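Local coordinates for endoglucanase, glycoside hydrolase family 5 protein (Cytophaga hutchinsonii, PDB 5IHS), which probably hydrolyses internal beta-1,4-glucosidic bonds of cellulose, as an endoglucanase of glycoside hydrolase family 5 with a TIM-barrel fold, at residues A[82-96]-A[118-132]. Numbering follows the deposited sequence.
Sequences TVVRAAMGVEMDGYL and IYVIIDYHSHEAQKN
Strands 83-89 and 119-125 pair in parallel as neighbours in the closed eight-stranded TIM barrel, from Val-83 beside Tyr-119 to Gly-89 beside His-125. Seven backbone hydrogen bonds join them, beginning with Tyr-119 N to Thr-82 O and ending with His-125 N to Met-88 O (2.8 Å). Arg-85, Ala-87, Asp-123 and His-125 share one face of the sheet. The guanidinium of Arg-85 lies flat against the carboxylate of Asp-123, the planes 10° apart. Asp-123 OD2 sits over the centre of the guanidinium face, 3.2 Å from Arg-85 NH2, so this salt bridge is a stack of opposite charges and not a hydrogen bond. OD2 instead accepts from His-125 ND1 at 2.6 Å through its syn lone pair. Arg-85 also forms salt bridges with Glu-156 and Glu-248.

Tyr-124 and Met-88 lie on the other face. Val-90, just past its strand, sets CG2 over the centre of the Tyr-124 ring, a CH-pi contact 3.5 Å from the centroid. Tyr-124 CG is anti to the backbone N (chi1 -160°), which swings the ring toward Val-90 and Met-88 CE. A serine in place of Tyr-124 would probably leave both side chains without their aromatic partner.

Helix 99-116 makes the beta-alpha-beta crossover and packs on Met-88, Val-120 and Ile-122. Strands 53-57 and 153-156 flank the pair.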
ATOM      1  N   THR A  82      -6.689  -5.643   7.482  1.00  6.54           N
ATOM      2  CA  THR A  82      -5.532  -6.426   7.896  1.00  6.70           C
ATOM      3  C   THR A  82      -4.213  -5.739   7.562  1.00  6.62           C
ATOM      4  O   THR A  82      -3.151  -6.235   7.969  1.00  6.99           O
ATOM      5  CB  THR A  82      -5.588  -7.833   7.305  1.00  6.84           C
ATOM      6  OG1 THR A  82      -5.668  -7.728   5.882  1.00  6.93           O
ATOM      7  CG2 THR A  82      -6.780  -8.613   7.851  1.00  7.61           C
ATOM      8  N   VAL A  83      -4.271  -4.594   6.875  1.00  6.82           N
ATOM      9  CA  VAL A  83      -3.107  -3.781   6.557  1.00  6.35           C
ATOM     10  C   VAL A  83      -3.584  -2.333   6.465  1.00  6.18           C
ATOM     11  O   VAL A  83      -4.722  -2.056   6.063  1.00  7.16           O
ATOM     12  CB  VAL A  83      -2.428  -4.271   5.246  1.00  6.63           C
ATOM     13  CG1 VAL A  83      -3.383  -4.186   4.039  1.00  7.90           C
ATOM     14  CG2 VAL A  83      -1.132  -3.524   4.967  1.00  7.13           C
ATOM     15  N   VAL A  84      -2.690  -1.406   6.817  1.00  6.18           N
ATOM     16  CA  VAL A  84      -2.888   0.028   6.629  1.00  6.34           C
ATOM     17  C   VAL A  84      -1.629   0.577   5.975  1.00  6.14           C
ATOM     18  O   VAL A  84      -0.517   0.118   6.263  1.00  7.31           O
ATOM     19  CB  VAL A  84      -3.205   0.747   7.970  1.00  7.71           C
ATOM     20  CG1 VAL A  84      -2.093   0.565   9.001  1.00  8.66           C
ATOM     21  CG2 VAL A  84      -3.494   2.228   7.760  1.00 10.04           C
ATOM     22  N   ARG A  85      -1.796   1.572   5.105  1.00  5.70           N
ATOM     23  CA  ARG A  85      -0.689   2.181   4.365  1.00  5.90           C
ATOM     24  C   ARG A  85      -0.500   3.631   4.783  1.00  6.06           C
ATOM     25  O   ARG A  85      -1.438   4.433   4.731  1.00  6.60           O
ATOM     26  CB  ARG A  85      -0.942   2.065   2.865  1.00  6.06           C
ATOM     27  CG  ARG A  85       0.042   2.771   1.938  1.00  6.35           C
ATOM     28  CD  ARG A  85      -0.322   2.409   0.531  1.00  6.40           C
ATOM     29  NE  ARG A  85       0.534   2.866  -0.559  1.00  6.22           N
ATOM     30  CZ  ARG A  85       0.211   3.778  -1.478  1.00  6.38           C
ATOM     31  NH1 ARG A  85      -0.864   4.554  -1.367  1.00  6.63           N
ATOM     32  NH2 ARG A  85       1.004   3.915  -2.529  1.00  6.86           N
ATOM     33  N   ALA A  86       0.723   3.958   5.199  1.00  6.07           N
ATOM     34  CA  ALA A  86       1.126   5.309   5.576  1.00  6.76           C
ATOM     35  C   ALA A  86       1.795   5.939   4.358  1.00  6.96           C
ATOM     36  O   ALA A  86       2.901   5.542   3.985  1.00  7.43           O
ATOM     37  CB  ALA A  86       2.080   5.260   6.767  1.00  7.11           C
ATOM     38  N   ALA A  87       1.115   6.907   3.733  1.00  6.67           N
ATOM     39  CA  ALA A  87       1.539   7.515   2.468  1.00  7.04           C
ATOM     40  C   ALA A  87       2.315   8.792   2.779  1.00  6.65           C
ATOM     41  O   ALA A  87       1.761   9.895   2.786  1.00  7.30           O
ATOM     42  CB  ALA A  87       0.327   7.789   1.581  1.00  7.57           C
ATOM     43  N   MET A  88       3.617   8.644   3.015  1.00  6.56           N
ATOM     44  CA  MET A  88       4.443   9.772   3.422  1.00  7.30           C
ATOM     45  C   MET A  88       4.799  10.619   2.203  1.00  7.28           C
ATOM     46  O   MET A  88       5.563  10.193   1.330  1.00  7.25           O
ATOM     47  CB  MET A  88       5.718   9.292   4.105  1.00  7.63           C
ATOM     48  CG  MET A  88       6.452  10.454   4.753  1.00  8.19           C
ATOM     49  SD  MET A  88       8.051  10.082   5.478  1.00  8.44           S
ATOM     50  CE  MET A  88       8.977   9.665   4.004  1.00  9.28           C
ATOM     51  N   GLY A  89       4.258  11.834   2.142  1.00  7.55           N
ATOM     52  CA  GLY A  89       4.618  12.727   1.055  1.00  8.49           C
ATOM     53  C   GLY A  89       6.091  13.087   1.118  1.00  8.84           C
ATOM     54  O   GLY A  89       6.660  13.264   2.193  1.00 10.28           O
ATOM     55  N   VAL A  90       6.712  13.177  -0.054  1.00  9.73           N
ATOM     56  CA  VAL A  90       8.149  13.399  -0.179  1.00  9.99           C
ATOM     57  C   VAL A  90       8.438  14.795  -0.742  1.00 10.68           C
ATOM     58  O   VAL A  90       9.088  15.611  -0.086  1.00 11.92           O
ATOM     59  CB  VAL A  90       8.798  12.279  -1.024  1.00  9.69           C
ATOM     60  CG1 VAL A  90      10.268  12.530  -1.247  1.00 10.31           C
ATOM     61  CG2 VAL A  90       8.573  10.937  -0.345  1.00  9.06           C
ATOM     62  N   GLU A  91       7.942  15.083  -1.946  0.63 11.78           N
ATOM     63  CA  GLU A  91       7.972  16.399  -2.559  0.63 13.31           C
ATOM     64  C   GLU A  91       6.807  17.245  -2.018  0.63 13.93           C
ATOM     65  O   GLU A  91       5.973  16.771  -1.241  0.63 14.34           O
ATOM     66  CB  GLU A  91       7.908  16.234  -4.087  0.63 14.56           C
ATOM     67  CG  GLU A  91       9.040  15.348  -4.701  0.63 15.86           C
ATOM     68  CD  GLU A  91       8.718  13.846  -4.818  0.63 16.91           C
ATOM     69  OE1 GLU A  91       7.615  13.459  -5.293  0.63 17.17           O
ATOM     70  OE2 GLU A  91       9.607  13.032  -4.467  0.63 16.68           O
ATOM     71  N   MET A  92       6.765  18.517  -2.419  1.00 15.03           N
ATOM     72  CA  MET A  92       5.642  19.411  -2.123  1.00 16.65           C
ATOM     73  C   MET A  92       5.386  19.556  -0.620  1.00 16.69           C
ATOM     74  O   MET A  92       4.298  19.266  -0.115  1.00 16.38           O
ATOM     75  CB  MET A  92       4.377  18.962  -2.858  1.00 19.39           C
ATOM     76  CG  MET A  92       4.502  19.019  -4.375  1.00 21.17           C
ATOM     77  SD  MET A  92       3.143  18.211  -5.238  1.00 22.99           S
ATOM     78  CE  MET A  92       3.390  16.506  -4.746  1.00 23.75           C
ATOM     79  N   ASP A  93       6.399  20.060   0.084  1.00 17.82           N
ATOM     80  CA  ASP A  93       6.302  20.339   1.518  1.00 19.15           C
ATOM     81  C   ASP A  93       6.104  19.069   2.337  1.00 16.45           C
ATOM     82  O   ASP A  93       5.443  19.082   3.376  1.00 16.91           O
ATOM     83  CB  ASP A  93       5.203  21.359   1.832  1.00 24.56           C
ATOM     84  CG  ASP A  93       5.531  22.749   1.326  1.00 30.40           C
ATOM     85  OD1 ASP A  93       6.687  23.193   1.500  1.00 32.27           O
ATOM     86  OD2 ASP A  93       4.628  23.394   0.753  1.00 32.95           O
ATOM     87  N   GLY A  94       6.674  17.972   1.872  1.00 15.00           N
ATOM     88  CA  GLY A  94       6.647  16.708   2.572  1.00 13.37           C
ATOM     89  C   GLY A  94       7.958  16.423   3.275  1.00 12.40           C
ATOM     90  O   GLY A  94       8.595  17.323   3.830  1.00 12.78           O
ATOM     91  N   TYR A  95       8.375  15.158   3.213  1.00 11.02           N
ATOM     92  CA  TYR A  95       9.537  14.678   3.955  1.00 10.94           C
ATOM     93  C   TYR A  95      10.824  15.421   3.595  1.00 11.81           C
ATOM     94  O   TYR A  95      11.664  15.659   4.469  1.00 12.71           O
ATOM     95  CB  TYR A  95       9.691  13.174   3.710  1.00 11.01           C
ATOM     96  CG  TYR A  95      10.952  12.594   4.301  1.00 11.76           C
ATOM     97  CD1 TYR A  95      11.042  12.368   5.668  1.00 12.14           C
ATOM     98  CD2 TYR A  95      12.051  12.282   3.507  1.00 12.23           C
ATOM     99  CE1 TYR A  95      12.189  11.856   6.242  1.00 12.82           C
ATOM    100  CE2 TYR A  95      13.212  11.771   4.079  1.00 13.13           C
ATOM    101  CZ  TYR A  95      13.269  11.566   5.450  1.00 13.79           C
ATOM    102  OH  TYR A  95      14.422  11.063   6.008  1.00 15.10           O
ATOM    103  N   LEU A  96      11.043  15.745   2.318  1.00 12.09           N
ATOM    104  CA  LEU A  96      12.309  16.398   1.980  1.00 13.21           C
ATOM    105  C   LEU A  96      12.460  17.729   2.710  1.00 14.05           C
ATOM    106  O   LEU A  96      13.558  18.079   3.155  1.00 15.74           O
ATOM    107  CB  LEU A  96      12.456  16.584   0.468  1.00 13.58           C
ATOM    108  CG  LEU A  96      12.534  15.298  -0.359  1.00 14.16           C
ATOM    109  CD1 LEU A  96      12.625  15.635  -1.841  1.00 15.47           C
ATOM    110  CD2 LEU A  96      13.698  14.408   0.067  1.00 14.73           C
ATOM    111  N   ILE A 118      -1.817  -5.560  13.200  1.00  7.64           N
ATOM    112  CA  ILE A 118      -2.056  -5.619  11.762  1.00  7.29           C
ATOM    113  C   ILE A 118      -0.778  -5.215  11.028  1.00  6.48           C
ATOM    114  O   ILE A 118       0.163  -4.675  11.613  1.00  7.32           O
ATOM    115  CB  ILE A 118      -3.287  -4.803  11.308  1.00  7.67           C
ATOM    116  CG1 ILE A 118      -3.099  -3.297  11.504  1.00  8.29           C
ATOM    117  CG2 ILE A 118      -4.538  -5.302  12.032  1.00  8.52           C
ATOM    118  CD1 ILE A 118      -4.160  -2.453  10.819  1.00  9.76           C
ATOM    119  N   TYR A 119      -0.753  -5.488   9.728  1.00  6.59           N
ATOM    120  CA  TYR A 119       0.397  -5.141   8.903  1.00  6.33           C
ATOM    121  C   TYR A 119       0.343  -3.660   8.528  1.00  6.21           C
ATOM    122  O   TYR A 119      -0.719  -3.025   8.551  1.00  6.47           O
ATOM    123  CB  TYR A 119       0.472  -6.050   7.664  1.00  6.83           C
ATOM    124  CG  TYR A 119       0.724  -7.504   8.041  1.00  6.82           C
ATOM    125  CD1 TYR A 119       2.018  -7.962   8.267  1.00  7.21           C
ATOM    126  CD2 TYR A 119      -0.322  -8.401   8.214  1.00  7.36           C
ATOM    127  CE1 TYR A 119       2.258  -9.268   8.652  1.00  7.88           C
ATOM    128  CE2 TYR A 119      -0.095  -9.707   8.591  1.00  7.94           C
ATOM    129  CZ  TYR A 119       1.186 -10.139   8.820  1.00  7.79           C
ATOM    130  OH  TYR A 119       1.359 -11.451   9.226  1.00  8.69           O
ATOM    131  N   VAL A 120       1.503  -3.104   8.175  1.00  6.28           N
ATOM    132  CA  VAL A 120       1.599  -1.686   7.851  1.00  6.21           C
ATOM    133  C   VAL A 120       2.591  -1.498   6.713  1.00  6.29           C
ATOM    134  O   VAL A 120       3.699  -2.053   6.750  1.00  7.27           O
ATOM    135  CB  VAL A 120       1.965  -0.824   9.081  1.00  7.26           C
ATOM    136  CG1 VAL A 120       3.260  -1.275   9.729  1.00  7.94           C
ATOM    137  CG2 VAL A 120       2.024   0.657   8.707  1.00  7.43           C
ATOM    138  N   ILE A 121       2.187  -0.716   5.712  1.00  5.99           N
ATOM    139  CA  ILE A 121       3.045  -0.347   4.593  1.00  5.81           C
ATOM    140  C   ILE A 121       3.616   1.040   4.849  1.00  6.36           C
ATOM    141  O   ILE A 121       2.864   2.001   5.038  1.00  6.67           O
ATOM    142  CB  ILE A 121       2.270  -0.358   3.270  1.00  6.40           C
ATOM    143  CG1 ILE A 121       1.692  -1.740   2.971  1.00  7.05           C
ATOM    144  CG2 ILE A 121       3.172   0.102   2.132  1.00  7.23           C
ATOM    145  CD1 ILE A 121       0.634  -1.730   1.896  1.00  7.94           C
ATOM    146  N   ILE A 122       4.945   1.128   4.825  1.00  6.23           N
ATOM    147  CA  ILE A 122       5.661   2.395   4.899  1.00  6.57           C
ATOM    148  C   ILE A 122       5.895   2.830   3.456  1.00  6.59           C
ATOM    149  O   ILE A 122       6.776   2.294   2.786  1.00  6.99           O
ATOM    150  CB  ILE A 122       6.980   2.252   5.664  1.00  7.57           C
ATOM    151  CG1 ILE A 122       6.734   1.808   7.109  1.00  8.97           C
ATOM    152  CG2 ILE A 122       7.776   3.561   5.618  1.00  8.30           C
ATOM    153  CD1 ILE A 122       7.993   1.459   7.859  1.00 10.33           C
ATOM    154  N   ASP A 123       5.089   3.790   2.970  1.00  6.56           N
ATOM    155  CA  ASP A 123       5.082   4.220   1.570  1.00  6.71           C
ATOM    156  C   ASP A 123       5.800   5.557   1.397  1.00  6.30           C
ATOM    157  O   ASP A 123       5.370   6.594   1.924  1.00  7.06           O
ATOM    158  CB  ASP A 123       3.630   4.292   1.092  1.00  6.66           C
ATOM    159  CG  ASP A 123       3.403   5.152  -0.147  1.00  7.04           C
ATOM    160  OD1 ASP A 123       4.264   5.217  -1.047  1.00  8.18           O
ATOM    161  OD2 ASP A 123       2.273   5.747  -0.196  1.00  7.42           O
ATOM    162  N   TYR A 124       6.900   5.522   0.644  1.00  6.53           N
ATOM    163  CA  TYR A 124       7.635   6.710   0.215  1.00  7.03           C
ATOM    164  C   TYR A 124       6.858   7.277  -0.967  1.00  6.80           C
ATOM    165  O   TYR A 124       7.010   6.839  -2.110  1.00  6.97           O
ATOM    166  CB  TYR A 124       9.057   6.309  -0.149  1.00  7.55           C
ATOM    167  CG  TYR A 124      10.071   7.426  -0.164  1.00  7.66           C
ATOM    168  CD1 TYR A 124      10.515   7.996   1.029  1.00  8.58           C
ATOM    169  CD2 TYR A 124      10.607   7.903  -1.347  1.00  7.94           C
ATOM    170  CE1 TYR A 124      11.454   9.009   1.037  1.00  8.68           C
ATOM    171  CE2 TYR A 124      11.556   8.919  -1.343  1.00  8.70           C
ATOM    172  CZ  TYR A 124      11.969   9.468  -0.146  1.00  9.02           C
ATOM    173  OH  TYR A 124      12.905  10.477  -0.100  1.00 10.74           O
ATOM    174  N   HIS A 125       5.982   8.238  -0.668  1.00  6.61           N
ATOM    175  CA  HIS A 125       4.914   8.625  -1.587  1.00  6.54           C
ATOM    176  C   HIS A 125       5.426   9.710  -2.531  1.00  7.83           C
ATOM    177  O   HIS A 125       5.106  10.894  -2.420  1.00  9.44           O
ATOM    178  CB  HIS A 125       3.662   9.030  -0.820  1.00  7.04           C
ATOM    179  CG  HIS A 125       2.418   8.936  -1.637  1.00  6.57           C
ATOM    180  ND1 HIS A 125       1.754   7.746  -1.839  1.00  6.85           N
ATOM    181  CD2 HIS A 125       1.724   9.886  -2.310  1.00  7.41           C
ATOM    182  CE1 HIS A 125       0.690   7.972  -2.585  1.00  6.91           C
ATOM    183  NE2 HIS A 125       0.652   9.260  -2.894  1.00  7.58           N
ATOM    184  N   SER A 126       6.258   9.254  -3.465  1.00  7.97           N
ATOM    185  CA  SER A 126       6.988  10.099  -4.395  1.00  9.02           C
ATOM    186  C   SER A 126       6.705   9.715  -5.841  1.00  7.91           C
ATOM    187  O   SER A 126       6.440   8.551  -6.158  1.00  7.84           O
ATOM    188  CB  SER A 126       8.495   9.952  -4.151  1.00 11.23           C
ATOM    189  OG  SER A 126       9.263  10.730  -5.055  1.00 13.58           O
ATOM    190  N   HIS A 127       6.810  10.725  -6.715  1.00  8.42           N
ATOM    191  CA  HIS A 127       6.803  10.572  -8.167  1.00  8.59           C
ATOM    192  C   HIS A 127       8.182  10.772  -8.786  1.00  9.00           C
ATOM    193  O   HIS A 127       8.303  10.755 -10.016  1.00 10.39           O
ATOM    194  CB  HIS A 127       5.834  11.573  -8.817  1.00  9.35           C
ATOM    195  CG  HIS A 127       4.391  11.341  -8.495  1.00  9.32           C
ATOM    196  ND1 HIS A 127       3.754  10.146  -8.738  1.00  9.11           N
ATOM    197  CD2 HIS A 127       3.459  12.165  -7.955  1.00 10.49           C
ATOM    198  CE1 HIS A 127       2.490  10.247  -8.359  1.00  9.61           C
ATOM    199  NE2 HIS A 127       2.279  11.468  -7.896  1.00 10.16           N
ATOM    200  N   GLU A 128       9.221  10.967  -7.973  1.00  9.38           N
ATOM    201  CA  GLU A 128      10.539  11.292  -8.517  1.00 10.29           C
ATOM    202  C   GLU A 128      11.642  10.912  -7.533  1.00  9.38           C
ATOM    203  O   GLU A 128      12.636  11.621  -7.372  1.00 10.35           O
ATOM    204  CB  GLU A 128      10.614  12.759  -8.933  1.00 13.14           C
ATOM    205  CG  GLU A 128      10.387  13.737  -7.821  1.00 17.52           C
ATOM    206  CD  GLU A 128      10.575  15.169  -8.281  1.00 22.93           C
ATOM    207  OE1 GLU A 128      10.070  15.510  -9.367  1.00 24.88           O
ATOM    208  OE2 GLU A 128      11.238  15.950  -7.565  1.00 25.22           O
ATOM    209  N   ALA A 129      11.497   9.749  -6.908  1.00  9.13           N
ATOM    210  CA  ALA A 129      12.396   9.352  -5.829  1.00  9.54           C
ATOM    211  C   ALA A 129      13.847   9.265  -6.293  1.00  9.52           C
ATOM    212  O   ALA A 129      14.765   9.553  -5.518  1.00 10.42           O
ATOM    213  CB  ALA A 129      11.940   8.018  -5.233  1.00  9.61           C
ATOM    214  N   GLN A 130      14.070   8.869  -7.546  1.00  9.62           N
ATOM    215  CA  GLN A 130      15.427   8.683  -8.040  1.00 10.90           C
ATOM    216  C   GLN A 130      16.216   9.980  -8.068  1.00 11.88           C
ATOM    217  O   GLN A 130      17.442   9.932  -8.191  1.00 12.75           O
ATOM    218  CB  GLN A 130      15.420   8.056  -9.439  1.00 11.48           C
ATOM    219  CG  GLN A 130      15.044   8.984 -10.607  1.00 11.67           C
ATOM    220  CD  GLN A 130      13.564   9.264 -10.705  1.00 11.65           C
ATOM    221  OE1 GLN A 130      12.756   8.636 -10.033  1.00 11.99           O
ATOM    222  NE2 GLN A 130      13.192  10.181 -11.580  1.00 12.83           N
ATOM    223  N   LYS A 131      15.547  11.136  -7.980  1.00 11.94           N
ATOM    224  CA  LYS A 131      16.245  12.416  -7.983  1.00 12.82           C
ATOM    225  C   LYS A 131      16.933  12.719  -6.661  1.00 12.51           C
ATOM    226  O   LYS A 131      17.874  13.518  -6.643  1.00 13.55           O
ATOM    227  CB  LYS A 131      15.276  13.545  -8.323  1.00 14.69           C
ATOM    228  CG  LYS A 131      14.700  13.445  -9.718  1.00 18.29           C
ATOM    229  CD  LYS A 131      13.935  14.699 -10.086  1.00 21.98           C
ATOM    230  CE  LYS A 131      13.196  14.524 -11.407  1.00 24.86           C
ATOM    231  NZ  LYS A 131      14.074  13.976 -12.486  1.00 26.84           N
ATOM    232  N   ASN A 132      16.494  12.118  -5.561  1.00 11.18           N
ATOM    233  CA  ASN A 132      17.095  12.350  -4.247  1.00 11.14           C
ATOM    234  C   ASN A 132      17.307  11.014  -3.557  1.00 10.29           C
ATOM    235  O   ASN A 132      16.679  10.716  -2.532  1.00 10.81           O
ATOM    236  CB  ASN A 132      16.246  13.299  -3.403  1.00 12.35           C
ATOM    237  CG  ASN A 132      16.097  14.663  -4.051  1.00 13.84           C
ATOM    238  OD1 ASN A 132      15.067  14.962  -4.672  1.00 16.07           O
ATOM    239  ND2 ASN A 132      17.134  15.487  -3.939  1.00 14.71           N
TER
HETATM  240  O   HOH W   1       5.897  13.381  -3.172  1.00 11.76           O